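Local coordinates for protein bifunctional autolysin (Staphylococcus aureus subsp. aureus Mu50, PDB 6FXO) that probably cleaves staphylococcal peptidoglycan, its glucosaminidase module of glycoside hydrolase family 73 hydrolysing N-acetylglucosaminyl bonds of the glycan strand, at residues 79-84 against 108-113. Numbering follows the deposited sequence.
Sequences NQFLKG and YLISHA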
loop_
_atom_site.group_PDB
_atom_site.type_symbol
_atom_site.label_atom_id
_atom_site.label_comp_id
_atom_site.label_asym_id
_atom_site.label_seq_id
_atom_site.Cartn_x
_atom_site.Cartn_y
_atom_site.Cartn_z
ATOM N N ASN A 79 16.537 -5.210 8.170
ATOM C CA ASN A 79 17.187 -6.450 7.760
ATOM C C ASN A 79 16.801 -7.609 8.635
ATOM O O ASN A 79 16.742 -8.732 8.142
ATOM C CB ASN A 79 18.686 -6.340 7.716
ATOM C CG ASN A 79 19.124 -5.378 6.668
ATOM O OD1 ASN A 79 18.951 -5.619 5.476
ATOM N ND2 ASN A 79 19.708 -4.270 7.019
ATOM N N GLN A 80 16.514 -7.369 9.928
ATOM C CA GLN A 80 16.144 -8.540 10.700
ATOM C C GLN A 80 14.878 -9.157 10.105
ATOM O O GLN A 80 14.676 -10.362 10.214
ATOM C CB GLN A 80 15.964 -8.213 12.191
ATOM C CG GLN A 80 16.881 -9.041 13.089
ATOM N N PHE A 81 14.031 -8.322 9.466
ATOM C CA PHE A 81 12.800 -8.805 8.861
ATOM C C PHE A 81 12.954 -9.364 7.429
ATOM O O PHE A 81 12.293 -10.345 7.101
ATOM C CB PHE A 81 11.710 -7.707 8.917
ATOM C CG PHE A 81 10.515 -7.874 8.001
ATOM C CD1 PHE A 81 9.514 -8.794 8.293
ATOM C CD2 PHE A 81 10.385 -7.108 6.860
ATOM C CE1 PHE A 81 8.421 -8.937 7.457
ATOM C CE2 PHE A 81 9.284 -7.255 6.027
ATOM C CZ PHE A 81 8.312 -8.168 6.331
ATOM N N LEU A 82 13.855 -8.750 6.607
ATOM C CA LEU A 82 14.149 -9.102 5.255
ATOM C C LEU A 82 15.007 -10.347 5.265
ATOM O O LEU A 82 15.248 -10.912 4.203
ATOM C CB LEU A 82 14.880 -7.920 4.548
ATOM C CG LEU A 82 14.032 -6.675 4.118
ATOM C CD1 LEU A 82 14.926 -5.544 3.540
ATOM C CD2 LEU A 82 12.950 -7.071 3.049
ATOM N N LYS A 83 15.449 -10.807 6.465
ATOM C CA LYS A 83 16.278 -12.002 6.421
ATOM C C LYS A 83 15.624 -13.231 5.842
ATOM O O LYS A 83 14.478 -13.566 6.148
ATOM C CB LYS A 83 16.814 -12.341 7.817
ATOM C CG LYS A 83 18.192 -11.771 8.081
ATOM N N GLY A 84 16.391 -13.890 4.969
ATOM C CA GLY A 84 15.929 -15.106 4.321
ATOM C C GLY A 84 14.915 -14.868 3.230
ATOM O O GLY A 84 14.365 -15.820 2.682
ATOM N N TYR A 108 5.308 0.552 3.217
ATOM C CA TYR A 108 4.539 0.530 2.016
ATOM C C TYR A 108 5.403 0.159 0.873
ATOM O O TYR A 108 4.939 -0.521 -0.064
ATOM C CB TYR A 108 3.871 1.886 1.768
ATOM C CG TYR A 108 3.004 1.969 0.523
ATOM C CD1 TYR A 108 1.694 1.496 0.528
ATOM C CD2 TYR A 108 3.482 2.543 -0.638
ATOM C CE1 TYR A 108 0.896 1.602 -0.589
ATOM C CE2 TYR A 108 2.681 2.654 -1.770
ATOM C CZ TYR A 108 1.386 2.183 -1.741
ATOM O OH TYR A 108 0.574 2.278 -2.852
ATOM N N LEU A 109 6.680 0.604 0.945
ATOM C CA LEU A 109 7.580 0.276 -0.144
ATOM C C LEU A 109 8.032 -1.183 -0.115
ATOM O O LEU A 109 8.098 -1.804 -1.175
ATOM C CB LEU A 109 8.799 1.173 -0.077
ATOM C CG LEU A 109 9.514 1.514 -1.345
ATOM C CD1 LEU A 109 8.666 2.456 -2.166
ATOM C CD2 LEU A 109 10.833 2.240 -0.966
ATOM N N ILE A 110 8.360 -1.724 1.124
ATOM C CA ILE A 110 8.792 -3.046 1.189
ATOM C C ILE A 110 7.644 -4.048 0.878
ATOM O O ILE A 110 7.880 -4.957 0.084
ATOM C CB ILE A 110 9.293 -3.260 2.628
ATOM C CG1 ILE A 110 10.595 -2.512 2.875
ATOM C CG2 ILE A 110 9.394 -4.810 3.030
ATOM C CD1 ILE A 110 10.879 -2.565 4.399
ATOM N N SER A 111 6.423 -3.855 1.454
ATOM C CA SER A 111 5.426 -4.814 1.141
ATOM C C SER A 111 5.213 -4.799 -0.342
ATOM O O SER A 111 5.002 -5.853 -0.912
ATOM C CB SER A 111 4.152 -4.560 1.946
ATOM O OG SER A 111 3.613 -3.307 1.640
ATOM N N HIS A 112 5.309 -3.641 -0.958
ATOM C CA HIS A 112 5.118 -3.646 -2.389
ATOM C C HIS A 112 6.267 -4.469 -3.020
ATOM O O HIS A 112 5.993 -5.228 -3.908
ATOM C CB HIS A 112 5.137 -2.268 -3.052
ATOM C CG HIS A 112 3.779 -1.677 -3.051
ATOM N ND1 HIS A 112 3.107 -1.515 -1.894
ATOM C CD2 HIS A 112 2.933 -1.378 -4.061
ATOM C CE1 HIS A 112 1.857 -1.130 -2.162
ATOM N NE2 HIS A 112 1.726 -1.039 -3.467
ATOM N N ALA A 113 7.556 -4.306 -2.542
ATOM C CA ALA A 113 8.624 -5.099 -3.154
ATOM C C ALA A 113 8.421 -6.667 -2.978
ATOM O O ALA A 113 8.740 -7.428 -3.848
ATOM C CB ALA A 113 9.965 -4.713 -2.608
#
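Ile110 meets Phe81 and Leu82 in a small apolar contact, a worked example of how one branched residue can join two helices whose backbones stay well apart: the nearest CA atoms, those of Leu82 and Ile110, are 9.1 Å from each other. The apolar touching falls to a single methyl. CG2 of Ile110, anti to its own backbone N, arrives at the edge of the Phe81 ring and close to the ring plane, 3.9 Å from CE2, while the two side chains run past one another in opposite directions. The same CG2 lies 4.2 Å from CD2 of Leu82; in that leucine CD1 continues the chain, anti to CA (chi2 175°), and CD2 is the other branch. No hydrogen bond links the two segments.

Polar interactions stay within 108-113 or lead away from the interface. ND1 of His112 makes a weak bond back to O of Tyr108, 2.8 Å long but bent to 126° at the hydrogen, and the imidazole CE1 rests over one face of the Tyr108 ring, toward its rim.

Phe95 of helix 92-102 touches both Leu82 and Ile110, and Ile231 of helix 216-231 packs on Phe81. The arrangement is thus a buried, purely apolar helix-to-helix contact, joining the C-terminal end of helix 75-82 to helix 106-116 within the mainly helical, lysozyme-like fold expected of family 73 glucosaminidases.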